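Local coordinates for protein CLPV1 (Pseudomonas aeruginosa, PDB 4UQW) that probably drives disassembly of the contracted TssB-TssC sheath of the type VI secretion system as a Clp-family ATPase, here represented by its N-terminal domain, at residues R60-D65 against A141-E146; A67-D72 against G135-F140; V94-E99 against L124-L129; E39-F44 against E75-L80. One frame throughout, in Å; residues are numbered along the deposited sequence. Where two conformers were deposited one is given.

Contact 1: residues R60-D65 against A141-E146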
loop_
_atom_site.group_PDB
_atom_site.type_symbol
_atom_site.label_atom_id
_atom_site.label_comp_id
_atom_site.label_asym_id
_atom_site.label_seq_id
_atom_site.Cartn_x
_atom_site.Cartn_y
_atom_site.Cartn_z
ATOM N N ARG A 60 6.380 12.922 -3.286
ATOM C CA ARG A 60 7.010 14.128 -3.775
ATOM C C ARG A 60 6.111 15.369 -3.509
ATOM O O ARG A 60 6.548 16.379 -2.935
ATOM C CB ARG A 60 7.310 13.979 -5.289
ATOM C CG ARG A 60 7.983 15.197 -5.933
ATOM C CD ARG A 60 8.407 14.929 -7.413
ATOM N NE ARG A 60 9.159 16.057 -7.980
ATOM C CZ ARG A 60 8.567 17.158 -8.418
ATOM N NH1 ARG A 60 7.244 17.247 -8.337
ATOM N NH2 ARG A 60 9.267 18.160 -8.939
ATOM N N GLN A 61 4.868 15.273 -3.912
ATOM C CA GLN A 61 3.956 16.418 -3.874
ATOM C C GLN A 61 3.504 16.753 -2.455
ATOM O O GLN A 61 3.068 17.867 -2.195
ATOM C CB GLN A 61 2.728 16.151 -4.757
ATOM C CG GLN A 61 3.016 16.079 -6.267
ATOM C CD GLN A 61 4.089 17.005 -6.709
ATOM O OE1 GLN A 61 5.102 16.581 -7.288
ATOM N NE2 GLN A 61 3.891 18.296 -6.445
ATOM N N SER A 62 3.593 15.789 -1.545
ATOM C CA SER A 62 3.212 15.998 -0.148
ATOM C C SER A 62 4.334 16.590 0.681
ATOM O O SER A 62 4.150 16.867 1.859
ATOM C CB SER A 62 2.790 14.683 0.498
ATOM O OG SER A 62 1.605 14.164 -0.118
ATOM N N GLY A 63 5.516 16.742 0.094
ATOM C CA GLY A 63 6.640 17.281 0.860
ATOM C C GLY A 63 7.295 16.307 1.825
ATOM O O GLY A 63 7.925 16.704 2.803
ATOM N N ILE A 64 7.103 15.016 1.576
ATOM C CA ILE A 64 7.828 13.966 2.314
ATOM C C ILE A 64 9.241 13.880 1.807
ATOM O O ILE A 64 9.526 14.099 0.627
ATOM C CB ILE A 64 7.095 12.592 2.161
ATOM C CG1 ILE A 64 5.864 12.585 3.062
ATOM C CG2 ILE A 64 8.014 11.398 2.480
ATOM C CD1 ILE A 64 4.901 11.343 2.821
ATOM N N ASP A 65 10.188 13.613 2.732
ATOM C CA ASP A 65 11.588 13.395 2.362
ATOM C C ASP A 65 11.697 11.939 1.901
ATOM O O ASP A 65 11.624 11.000 2.708
ATOM C CB ASP A 65 12.515 13.681 3.579
ATOM C CG ASP A 65 13.960 13.318 3.324
ATOM O OD1 ASP A 65 14.290 12.801 2.231
ATOM O OD2 ASP A 65 14.802 13.550 4.222
ATOM N N ALA A 141 2.796 11.030 8.403
ATOM C CA ALA A 141 1.947 11.998 9.057
ATOM C C ALA A 141 1.863 13.304 8.297
ATOM O O ALA A 141 0.964 14.125 8.542
ATOM C CB ALA A 141 2.432 12.238 10.488
ATOM N N LYS A 142 2.740 13.491 7.322
ATOM C CA LYS A 142 2.682 14.692 6.475
ATOM C C LYS A 142 1.591 14.590 5.378
ATOM O O LYS A 142 1.213 15.602 4.761
ATOM C CB LYS A 142 4.045 14.930 5.818
ATOM C CG LYS A 142 5.165 15.242 6.838
ATOM C CD LYS A 142 6.529 15.343 6.221
ATOM C CE LYS A 142 7.531 15.550 7.362
ATOM N NZ LYS A 142 8.899 15.701 6.879
ATOM N N LEU A 143 1.069 13.392 5.138
ATOM C CA LEU A 143 0.000 13.255 4.147
ATOM C C LEU A 143 -1.266 13.912 4.621
ATOM O O LEU A 143 -1.645 13.803 5.781
ATOM C CB LEU A 143 -0.296 11.799 3.844
ATOM C CG LEU A 143 0.858 11.002 3.261
ATOM C CD1 LEU A 143 0.420 9.571 3.174
ATOM C CD2 LEU A 143 1.216 11.566 1.907
ATOM N N LYS A 144 -1.957 14.550 3.701
ATOM C CA LYS A 144 -3.191 15.248 4.067
ATOM C C LYS A 144 -4.279 14.708 3.192
ATOM O O LYS A 144 -4.318 15.038 2.004
ATOM C CB LYS A 144 -3.065 16.782 3.864
ATOM C CG LYS A 144 -2.001 17.487 4.753
ATOM C CD LYS A 144 -2.179 17.112 6.210
ATOM C CE LYS A 144 -0.937 17.443 7.057
ATOM N NZ LYS A 144 -0.791 16.518 8.233
ATOM N N VAL A 145 -5.149 13.858 3.739
ATOM C CA VAL A 145 -6.100 13.171 2.858
ATOM C C VAL A 145 -7.069 14.141 2.169
ATOM O O VAL A 145 -7.556 13.835 1.078
ATOM C CB VAL A 145 -6.853 12.046 3.643
ATOM C CG1 VAL A 145 -7.852 12.619 4.657
ATOM C CG2 VAL A 145 -7.597 11.082 2.663
ATOM N N GLU A 146 -7.379 15.290 2.774
ATOM C CA GLU A 146 -8.264 16.237 2.127
ATOM C C GLU A 146 -7.656 16.781 0.840
ATOM O O GLU A 146 -8.357 16.986 -0.168
ATOM C CB GLU A 146 -8.577 17.415 3.084
ATOM C CG GLU A 146 -9.194 17.038 4.428
ATOM C CD GLU A 146 -10.427 16.154 4.305
ATOM O OE1 GLU A 146 -11.201 16.336 3.334
ATOM O OE2 GLU A 146 -10.623 15.281 5.187
HETATM O O HOH W 1 -0.805 14.973 1.216
HETATM O O HOH W 2 1.560 17.436 2.669
#
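Ser62, Ile64, Lys142 and Leu143 bring together two turns between helices in the mainly helical N domain of ClpV1. Segment 60-65 leaves helix 54-61 through a Schellman motif, with Gly63 at positive phi. Segment 141-146 runs from a 3-10 turn into helix 145-150, with Lys144 at its N-cap position. No direct hydrogen bond crosses the contact.

The apolar part is built on Leu143. Leu143 CD2 lies 3.8 Å from Ile64 CD1. CG1 of Ile64 lies beside the backbone N (chi1 -76°), and the extended arm beyond it carries CD1 to Leu143. Leu143 CD2 also meets the hydroxyl of Ser62, 3.3 Å from Ser62 OG. Ser62 has two conformers, and its hydroxyl contacts given here hold for one of them. Leu143 also packs on Val120 and Leu124 of helix 116-124.

The long chain of Lys142 supplies a second, more exposed apolar surface. It is extended beyond CG and passes Gly63, with Lys142 CD 3.9 Å from Gly63 O. Its CB faces CG1 of Ile64. The amine at the end forms a salt bridge with Glu139, whose OE1 also accepts a bond from Asp65 N.

Polar linkage is left to two waters. One donates to both Ser62 O and Lys142 O, so it ties the two carbonyls, which lie 4.3 Å apart. The other accepts from Lys144 N at 2.8 Å and donates to Ser62 OG at 2.9 Å. In that conformer the hydroxyl is also hydrogen-bonded to Ile58 O. Within its own segment, Lys144 NZ reaches back to Ala141 O, 3.0 Å away and in the carbonyl plane.

Contact 2: residues A67-D72 against G135-F140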
loop_
_atom_site.group_PDB
_atom_site.type_symbol
_atom_site.label_atom_id
_atom_site.label_comp_id
_atom_site.label_asym_id
_atom_site.label_seq_id
_atom_site.Cartn_x
_atom_site.Cartn_y
_atom_site.Cartn_z
ATOM N N ALA A 67 14.114 10.176 0.977
ATOM C CA ALA A 67 15.252 9.444 1.509
ATOM C C ALA A 67 14.942 9.032 2.963
ATOM O O ALA A 67 15.335 7.943 3.413
ATOM C CB ALA A 67 16.519 10.299 1.441
ATOM N N ARG A 68 14.279 9.895 3.707
ATOM C CA ARG A 68 13.911 9.508 5.057
ATOM C C ARG A 68 12.928 8.347 5.067
ATOM O O ARG A 68 13.018 7.405 5.855
ATOM C CB ARG A 68 13.342 10.705 5.819
ATOM C CG ARG A 68 12.784 10.342 7.196
ATOM C CD ARG A 68 13.878 10.194 8.182
ATOM N NE ARG A 68 14.777 11.329 8.226
ATOM C CZ ARG A 68 15.922 11.333 8.891
ATOM N NH1 ARG A 68 16.268 10.244 9.598
ATOM N NH2 ARG A 68 16.665 12.399 8.828
ATOM N N LEU A 69 11.945 8.412 4.157
ATOM C CA LEU A 69 10.944 7.368 4.038
ATOM C C LEU A 69 11.649 6.066 3.714
ATOM O O LEU A 69 11.326 5.042 4.325
ATOM C CB LEU A 69 9.875 7.738 2.948
ATOM C CG LEU A 69 8.886 6.607 2.665
ATOM C CD1 LEU A 69 8.179 6.237 3.962
ATOM C CD2 LEU A 69 7.923 7.144 1.568
ATOM N N ALA A 70 12.614 6.109 2.781
ATOM C CA ALA A 70 13.315 4.870 2.408
ATOM C C ALA A 70 14.058 4.271 3.617
ATOM O O ALA A 70 14.017 3.054 3.851
ATOM C CB ALA A 70 14.285 5.147 1.288
ATOM N N LYS A 71 14.694 5.140 4.393
ATOM C CA LYS A 71 15.429 4.739 5.588
ATOM C C LYS A 71 14.448 4.082 6.593
ATOM O O LYS A 71 14.718 3.023 7.220
ATOM C CB LYS A 71 16.134 5.936 6.235
ATOM C CG LYS A 71 16.905 5.653 7.500
ATOM C CD LYS A 71 17.593 6.930 7.931
ATOM C CE LYS A 71 18.536 6.714 9.086
ATOM N NZ LYS A 71 17.769 6.260 10.271
ATOM N N ASP A 72 13.313 4.747 6.805
ATOM C CA ASP A 72 12.363 4.234 7.755
ATOM C C ASP A 72 11.781 2.879 7.323
ATOM O O ASP A 72 11.580 2.000 8.190
ATOM C CB ASP A 72 11.211 5.245 7.936
ATOM C CG ASP A 72 11.640 6.496 8.731
ATOM O OD1 ASP A 72 12.712 6.496 9.411
ATOM O OD2 ASP A 72 10.946 7.541 8.655
ATOM N N GLY A 135 3.190 4.388 11.889
ATOM C CA GLY A 135 4.118 3.575 12.650
ATOM C C GLY A 135 5.333 3.164 11.817
ATOM O O GLY A 135 6.435 3.085 12.359
ATOM N N LEU A 136 5.160 2.951 10.528
ATOM C CA LEU A 136 6.258 2.653 9.625
ATOM C C LEU A 136 7.171 3.847 9.404
ATOM O O LEU A 136 8.401 3.719 9.384
ATOM C CB LEU A 136 5.717 2.160 8.279
ATOM C CG LEU A 136 4.890 0.871 8.351
ATOM C CD1 LEU A 136 4.440 0.466 6.968
ATOM C CD2 LEU A 136 5.731 -0.235 8.979
ATOM N N SER A 137 6.571 5.020 9.227
ATOM C CA SER A 137 7.382 6.251 9.072
ATOM C C SER A 137 6.565 7.437 9.505
ATOM O O SER A 137 5.448 7.648 8.994
ATOM C CB SER A 137 7.809 6.463 7.609
ATOM O OG SER A 137 8.541 7.681 7.494
ATOM N N ALA A 138 7.160 8.251 10.391
ATOM C CA ALA A 138 6.538 9.506 10.727
ATOM C C ALA A 138 6.391 10.422 9.522
ATOM O O ALA A 138 5.535 11.323 9.557
ATOM C CB ALA A 138 7.340 10.209 11.822
ATOM N N GLU A 139 7.116 10.168 8.427
ATOM C CA GLU A 139 6.918 10.967 7.196
ATOM C C GLU A 139 5.467 10.885 6.746
ATOM O O GLU A 139 4.917 11.836 6.178
ATOM C CB GLU A 139 7.811 10.487 6.022
ATOM C CG GLU A 139 9.320 10.807 6.263
ATOM C CD GLU A 139 9.541 12.282 6.403
ATOM O OE1 GLU A 139 9.268 13.067 5.487
ATOM O OE2 GLU A 139 10.087 12.742 7.459
ATOM N N PHE A 140 4.823 9.739 6.953
ATOM C CA PHE A 140 3.440 9.645 6.462
ATOM C C PHE A 140 2.433 10.498 7.231
ATOM O O PHE A 140 1.318 10.719 6.737
ATOM C CB PHE A 140 2.959 8.188 6.488
ATOM C CG PHE A 140 3.611 7.292 5.463
ATOM C CD1 PHE A 140 3.510 7.564 4.109
ATOM C CD2 PHE A 140 4.258 6.124 5.870
ATOM C CE1 PHE A 140 4.056 6.691 3.156
ATOM C CE2 PHE A 140 4.763 5.229 4.910
ATOM C CZ PHE A 140 4.654 5.523 3.568
HETATM O O HOH W 3 11.114 2.538 10.852
#
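Asp72 and Ser137 make the direct hydrogen bond that joins helix 66-79 to the turn after helix 127-136. That turn is an ST turn in a helical domain of the Clp N-terminal family. Ser137 is the first residue to leave the helix.

The Ser137 hydroxyl stands opposite its backbone N (chi1 178°), which turns OG to Asp72. Ser137 OG donates to Asp72 OD2 at 2.7 Å and meets the anti lone pair, away from the other carboxylate oxygen. Ser137 OG also accepts from Glu139 N at 3.0 Å. The hydroxyl is thus gripped as donor and as acceptor, which should restrict its rotation. CB of Asp72 rests 3.5 Å from Leu136 O.

Leu69 meets Phe140 at about a right angle. Leu69 CD1 approaches Phe140 CZ obliquely, at 3.6 Å, and also touches CB of Ser137. Leu48 and Phe44 of helix 40-49 continue this packing, on Leu69 and Phe140 respectively.

Arg68 and Glu139 also cross nearly at right angles, but they meet through their methylenes. The guanidinium and carboxylate planes are 38° apart, and their charged atoms do not touch. The chain of Glu139, whose polar partner is Lys142, is bent at chi2 (-61°). The bend lays it against Arg68, with the CG atoms of Arg68 and Glu139 3.6 Å apart.

Contact 3: residues V94-E99 against L124-L129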
loop_
_atom_site.group_PDB
_atom_site.type_symbol
_atom_site.label_atom_id
_atom_site.label_comp_id
_atom_site.label_asym_id
_atom_site.label_seq_id
_atom_site.Cartn_x
_atom_site.Cartn_y
_atom_site.Cartn_z
ATOM N N VAL A 94 -3.189 -5.755 4.925
ATOM C CA VAL A 94 -3.052 -5.661 3.489
ATOM C C VAL A 94 -4.451 -5.925 2.856
ATOM O O VAL A 94 -4.883 -5.158 1.959
ATOM C CB VAL A 94 -2.004 -6.691 2.994
ATOM C CG1 VAL A 94 -2.118 -6.912 1.490
ATOM C CG2 VAL A 94 -0.632 -6.160 3.367
ATOM N N GLU A 95 -5.183 -6.926 3.359
ATOM C CA GLU A 95 -6.566 -7.187 2.870
ATOM C C GLU A 95 -7.417 -5.933 3.100
ATOM O O GLU A 95 -8.170 -5.512 2.220
ATOM C CB GLU A 95 -7.274 -8.366 3.575
ATOM C CG GLU A 95 -6.545 -9.694 3.367
ATOM C CD GLU A 95 -7.276 -10.811 4.102
ATOM O OE1 GLU A 95 -8.125 -10.540 5.000
ATOM O OE2 GLU A 95 -7.036 -11.978 3.806
ATOM N N GLU A 96 -7.325 -5.380 4.309
ATOM C CA GLU A 96 -8.190 -4.244 4.619
ATOM C C GLU A 96 -7.865 -3.045 3.753
ATOM O O GLU A 96 -8.767 -2.294 3.308
ATOM C CB GLU A 96 -8.001 -3.868 6.094
ATOM C CG GLU A 96 -9.177 -3.042 6.591
ATOM C CD GLU A 96 -9.121 -2.717 8.073
ATOM O OE1 GLU A 96 -8.320 -3.352 8.870
ATOM O OE2 GLU A 96 -9.888 -1.771 8.404
ATOM N N ALA A 97 -6.593 -2.799 3.494
ATOM C CA ALA A 97 -6.253 -1.675 2.632
ATOM C C ALA A 97 -6.822 -1.864 1.218
ATOM O O ALA A 97 -7.217 -0.862 0.616
ATOM C CB ALA A 97 -4.674 -1.472 2.567
ATOM N N VAL A 98 -6.808 -3.091 0.685
ATOM C CA VAL A 98 -7.379 -3.263 -0.650
ATOM C C VAL A 98 -8.872 -2.959 -0.584
ATOM O O VAL A 98 -9.377 -2.272 -1.495
ATOM C CB VAL A 98 -7.145 -4.693 -1.179
ATOM C CG1 VAL A 98 -7.785 -4.846 -2.594
ATOM C CG2 VAL A 98 -5.630 -4.970 -1.308
ATOM N N GLU A 99 -9.585 -3.445 0.447
ATOM C CA GLU A 99 -11.035 -3.120 0.529
ATOM C C GLU A 99 -11.257 -1.593 0.555
ATOM O O GLU A 99 -12.148 -1.090 -0.158
ATOM C CB GLU A 99 -11.655 -3.798 1.765
ATOM C CG GLU A 99 -13.143 -3.520 1.820
ATOM C CD GLU A 99 -13.827 -4.146 3.016
ATOM O OE1 GLU A 99 -13.700 -5.370 3.225
ATOM O OE2 GLU A 99 -14.459 -3.376 3.697
ATOM N N LEU A 124 -5.583 6.265 4.772
ATOM C CA LEU A 124 -5.675 7.481 5.581
ATOM C C LEU A 124 -7.047 7.690 6.178
ATOM O O LEU A 124 -7.184 8.307 7.249
ATOM C CB LEU A 124 -5.292 8.735 4.755
ATOM C CG LEU A 124 -3.823 8.772 4.306
ATOM C CD1 LEU A 124 -3.594 9.903 3.286
ATOM C CD2 LEU A 124 -2.886 8.874 5.526
ATOM N N LYS A 125 -8.073 7.174 5.513
ATOM C CA LYS A 125 -9.441 7.307 6.005
ATOM C C LYS A 125 -9.877 6.273 7.012
ATOM O O LYS A 125 -11.012 6.335 7.487
ATOM C CB LYS A 125 -10.396 7.274 4.832
ATOM C CG LYS A 125 -10.287 8.454 3.901
ATOM C CD LYS A 125 -10.738 9.768 4.552
ATOM C CE LYS A 125 -12.266 9.821 4.786
ATOM N NZ LYS A 125 -12.630 11.183 5.355
ATOM N N THR A 126 -9.001 5.345 7.373
ATOM C CA THR A 126 -9.347 4.280 8.317
ATOM C C THR A 126 -8.382 4.410 9.499
ATOM O O THR A 126 -7.229 4.143 9.290
ATOM C CB THR A 126 -9.179 2.920 7.656
ATOM O OG1 THR A 126 -9.937 2.888 6.420
ATOM C CG2 THR A 126 -9.618 1.763 8.609
ATOM N N PRO A 127 -8.849 4.770 10.690
ATOM C CA PRO A 127 -7.867 5.092 11.738
ATOM C C PRO A 127 -6.851 4.001 12.071
ATOM O O PRO A 127 -5.656 4.315 12.264
ATOM C CB PRO A 127 -8.762 5.377 12.931
ATOM C CG PRO A 127 -9.986 6.009 12.272
ATOM C CD PRO A 127 -10.208 5.232 11.005
ATOM N N SER A 128 -7.284 2.747 12.111
ATOM C CA SER A 128 -6.315 1.666 12.417
ATOM C C SER A 128 -5.244 1.510 11.337
ATOM O O SER A 128 -4.049 1.229 11.647
ATOM C CB SER A 128 -7.046 0.348 12.602
ATOM O OG SER A 128 -7.751 0.039 11.416
ATOM N N LEU A 129 -5.605 1.705 10.063
ATOM C CA LEU A 129 -4.626 1.609 8.974
ATOM C C LEU A 129 -3.734 2.827 8.957
ATOM O O LEU A 129 -2.530 2.685 8.755
ATOM C CB LEU A 129 -5.342 1.464 7.593
ATOM C CG LEU A 129 -6.222 0.228 7.532
ATOM C CD1 LEU A 129 -6.856 0.214 6.141
ATOM C CD2 LEU A 129 -5.423 -1.084 7.744
HETATM O O HOH W 4 -8.285 -2.652 11.320
#
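Glu96 and Leu129 form most of this contact between helix 92-108 and the start of helix 127-136. The packing is apolar at its inner side and polar at its outer side.

The apolar part is carried by the two branches of Leu129. One points to the backbone of the first helix, with Leu129 CD1 4.0 Å from Ala97 N. It also meets CG of Glu96. The other lies along the end of the same glutamate, with Leu129 CD2 3.8 Å from Glu96 OE1. The approach to Ala97 is thus to its backbone N. His93 and Arg100 of the same helix also touch Leu129.

Glu96 has its CG opposite the backbone N (chi1 -161°), and the chain is extended beyond it. It therefore passes obliquely over Leu129 and reaches the N-terminal turn of the second helix. There Glu96 OE2 touches the methyl CG2 of Thr126 at 3.6 Å. Thr126 holds the N-cap position, yet its hydroxyl is bonded back to Gly122 O.

No direct hydrogen bond joins the segments. One water bridges them: it donates to Glu96 OE1 at 2.5 Å and is hydrogen-bonded to Ser128 OG at 2.7 Å.

The carboxylate thus lies beside the first turn of helix 127-136, linked to it through water. Any stabilisation of its charge by the helix start is probably modest, while the aliphatic part of the same side chain covers Leu129.

Contact 4: residues E39-F44 against E75-L80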
loop_
_atom_site.group_PDB
_atom_site.type_symbol
_atom_site.label_atom_id
_atom_site.label_comp_id
_atom_site.label_asym_id
_atom_site.label_seq_id
_atom_site.Cartn_x
_atom_site.Cartn_y
_atom_site.Cartn_z
ATOM N N GLU A 39 3.273 -7.751 4.724
ATOM C CA GLU A 39 2.714 -6.576 5.395
ATOM C C GLU A 39 2.686 -5.380 4.507
ATOM O O GLU A 39 3.255 -5.367 3.408
ATOM C CB GLU A 39 3.566 -6.218 6.608
ATOM C CG GLU A 39 3.481 -7.276 7.723
ATOM C CD GLU A 39 4.138 -6.799 8.987
ATOM O OE1 GLU A 39 4.414 -5.577 9.120
ATOM O OE2 GLU A 39 4.386 -7.669 9.845
ATOM N N LEU A 40 1.993 -4.349 5.012
ATOM C CA LEU A 40 2.024 -3.095 4.301
ATOM C C LEU A 40 3.476 -2.615 4.033
ATOM O O LEU A 40 3.768 -2.069 2.956
ATOM C CB LEU A 40 1.284 -2.018 5.070
ATOM C CG LEU A 40 -0.226 -2.148 5.195
ATOM C CD1 LEU A 40 -0.763 -1.031 6.149
ATOM C CD2 LEU A 40 -0.893 -2.038 3.854
ATOM N N VAL A 41 4.392 -2.832 5.005
ATOM C CA VAL A 41 5.747 -2.325 4.771
ATOM C C VAL A 41 6.413 -3.067 3.567
ATOM O O VAL A 41 7.102 -2.432 2.753
ATOM C CB VAL A 41 6.597 -2.434 6.049
ATOM C CG1 VAL A 41 6.837 -3.897 6.454
ATOM C CG2 VAL A 41 7.954 -1.736 5.830
ATOM N N HIS A 42 6.157 -4.382 3.409
ATOM C CA HIS A 42 6.710 -5.086 2.243
ATOM C C HIS A 42 6.147 -4.514 0.954
ATOM O O HIS A 42 6.856 -4.361 -0.041
ATOM C CB HIS A 42 6.369 -6.594 2.271
ATOM C CG HIS A 42 6.982 -7.358 3.400
ATOM N ND1 HIS A 42 6.208 -7.802 4.442
ATOM C CD2 HIS A 42 8.246 -7.789 3.633
ATOM C CE1 HIS A 42 6.963 -8.502 5.282
ATOM N NE2 HIS A 42 8.199 -8.501 4.814
ATOM N N TRP A 43 4.830 -4.266 0.942
ATOM C CA TRP A 43 4.127 -3.856 -0.281
ATOM C C TRP A 43 4.623 -2.463 -0.682
ATOM O O TRP A 43 4.965 -2.207 -1.847
ATOM C CB TRP A 43 2.632 -3.810 0.001
ATOM C CG TRP A 43 1.784 -3.759 -1.243
ATOM C CD1 TRP A 43 2.204 -3.887 -2.528
ATOM C CD2 TRP A 43 0.375 -3.634 -1.240
ATOM N NE1 TRP A 43 1.080 -3.847 -3.375
ATOM C CE2 TRP A 43 -0.047 -3.742 -2.581
ATOM C CE3 TRP A 43 -0.590 -3.553 -0.205
ATOM C CZ2 TRP A 43 -1.415 -3.662 -2.937
ATOM C CZ3 TRP A 43 -1.933 -3.486 -0.535
ATOM C CH2 TRP A 43 -2.325 -3.550 -1.912
ATOM N N PHE A 44 4.643 -1.542 0.300
ATOM C CA PHE A 44 5.040 -0.163 -0.002
ATOM C C PHE A 44 6.535 -0.114 -0.383
ATOM O O PHE A 44 6.929 0.625 -1.311
ATOM C CB PHE A 44 4.748 0.757 1.198
ATOM C CG PHE A 44 3.356 1.271 1.186
ATOM C CD1 PHE A 44 2.329 0.438 0.835
ATOM C CD2 PHE A 44 3.056 2.605 1.507
ATOM C CE1 PHE A 44 1.007 0.887 0.825
ATOM C CE2 PHE A 44 1.716 3.052 1.475
ATOM C CZ PHE A 44 0.727 2.196 1.148
ATOM N N GLU A 75 14.412 0.157 7.818
ATOM C CA GLU A 75 14.531 -0.185 9.230
ATOM C C GLU A 75 13.326 -0.995 9.761
ATOM O O GLU A 75 13.525 -1.998 10.496
ATOM C CB GLU A 75 14.786 1.089 10.058
ATOM C CG GLU A 75 16.160 1.659 9.665
ATOM C CD GLU A 75 16.561 2.903 10.454
ATOM O OE1 GLU A 75 15.762 3.276 11.345
ATOM O OE2 GLU A 75 17.666 3.474 10.188
ATOM N N ALA A 76 12.092 -0.639 9.360
ATOM C CA ALA A 76 10.925 -1.423 9.743
ATOM C C ALA A 76 11.018 -2.848 9.205
ATOM O O ALA A 76 10.670 -3.813 9.901
ATOM C CB ALA A 76 9.634 -0.731 9.229
ATOM N N LEU A 77 11.459 -2.993 7.950
ATOM C CA LEU A 77 11.612 -4.348 7.375
ATOM C C LEU A 77 12.599 -5.167 8.188
ATOM O O LEU A 77 12.358 -6.355 8.467
ATOM C CB LEU A 77 12.125 -4.271 5.946
ATOM C CG LEU A 77 11.071 -3.884 4.950
ATOM C CD1 LEU A 77 11.799 -3.466 3.658
ATOM C CD2 LEU A 77 10.103 -5.023 4.687
ATOM N N ASP A 78 13.727 -4.535 8.546
ATOM C CA ASP A 78 14.835 -5.233 9.232
ATOM C C ASP A 78 14.423 -5.654 10.632
ATOM O O ASP A 78 15.015 -6.560 11.214
ATOM C CB ASP A 78 16.104 -4.359 9.295
ATOM C CG ASP A 78 16.845 -4.315 7.956
ATOM O OD1 ASP A 78 16.555 -5.165 7.093
ATOM O OD2 ASP A 78 17.684 -3.417 7.735
ATOM N N ARG A 79 13.405 -5.005 11.172
ATOM C CA ARG A 79 12.952 -5.312 12.514
ATOM C C ARG A 79 11.856 -6.387 12.588
ATOM O O ARG A 79 11.578 -6.914 13.661
ATOM C CB ARG A 79 12.469 -4.023 13.212
ATOM C CG ARG A 79 13.614 -3.034 13.556
ATOM C CD ARG A 79 13.070 -1.803 14.302
ATOM N NE ARG A 79 14.027 -0.693 14.380
ATOM C CZ ARG A 79 13.905 0.453 13.712
ATOM N NH1 ARG A 79 12.857 0.653 12.914
ATOM N NH2 ARG A 79 14.824 1.406 13.843
ATOM N N LEU A 80 11.233 -6.741 11.464
ATOM C CA LEU A 80 10.235 -7.797 11.511
ATOM C C LEU A 80 10.790 -9.103 12.008
ATOM O O LEU A 80 11.964 -9.400 11.830
ATOM C CB LEU A 80 9.650 -8.032 10.112
ATOM C CG LEU A 80 8.936 -6.829 9.486
ATOM C CD1 LEU A 80 8.513 -7.135 8.053
ATOM C CD2 LEU A 80 7.722 -6.552 10.338
#
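Ala76 meets Val41 where helix 66-79 packs on the first turns of helix 40-49. The helical segments run 134° apart in direction, with axes 9.9 Å apart at closest approach. The Ala76 methyl CB lies 3.9 Å from CG2 of Val41.

Leu77 follows and crosses Val41 obliquely. Leu77 CD2 touches both Val41 CG1 and the imidazole of His42, 3.5 Å from His42 CD2. The ring is held by a bond at its ND1 edge: Glu39 N donates in the ring plane to His42 ND1 at 2.9 Å, and the bond is nearly straight (170°).

Leu80, just past the helix, splits its two branches. Leu80 CD1 comes tip to tip with Val41 and also lies 3.5 Å from His42 CE1. Leu80 CD2 sits beside the Glu39 carboxylate, 3.6 Å from Glu39 OE2. Glu39 and Leu80 slide past each other in opposite directions.

The contact lies inside the Clp N-terminal family region. His42 continues to Phe29 and Cys30 of helix 17-33, and its NE2 is bonded to Asn35. Leu136 of helix 127-136 packs on both Val41 and Ala76 and so closes this helix pair from a third helix.

Overall arrangement
All four contacts are partly buried. Contact 3 lies nearest the chain centre, its own centre about 9 Å from it, and contact 1 farthest, about 15 Å. Contacts 2 and 4 share helix 66-79 and meet through Leu136 and Phe140. Contacts 2 and 3 share helix 127-136 but do not touch. Contacts 1 and 2 are joined by Glu139 and Ile64. Contact 3 reaches contact 4 through Val94 and Val98, and contact 1 through Leu124. The chemistry differs by place. Contact 4 joins its helices by apolar packing. Contact 2 adds a direct hydrogen bond. Contacts 1 and 3 have none; besides their apolar packing, waters make the polar links.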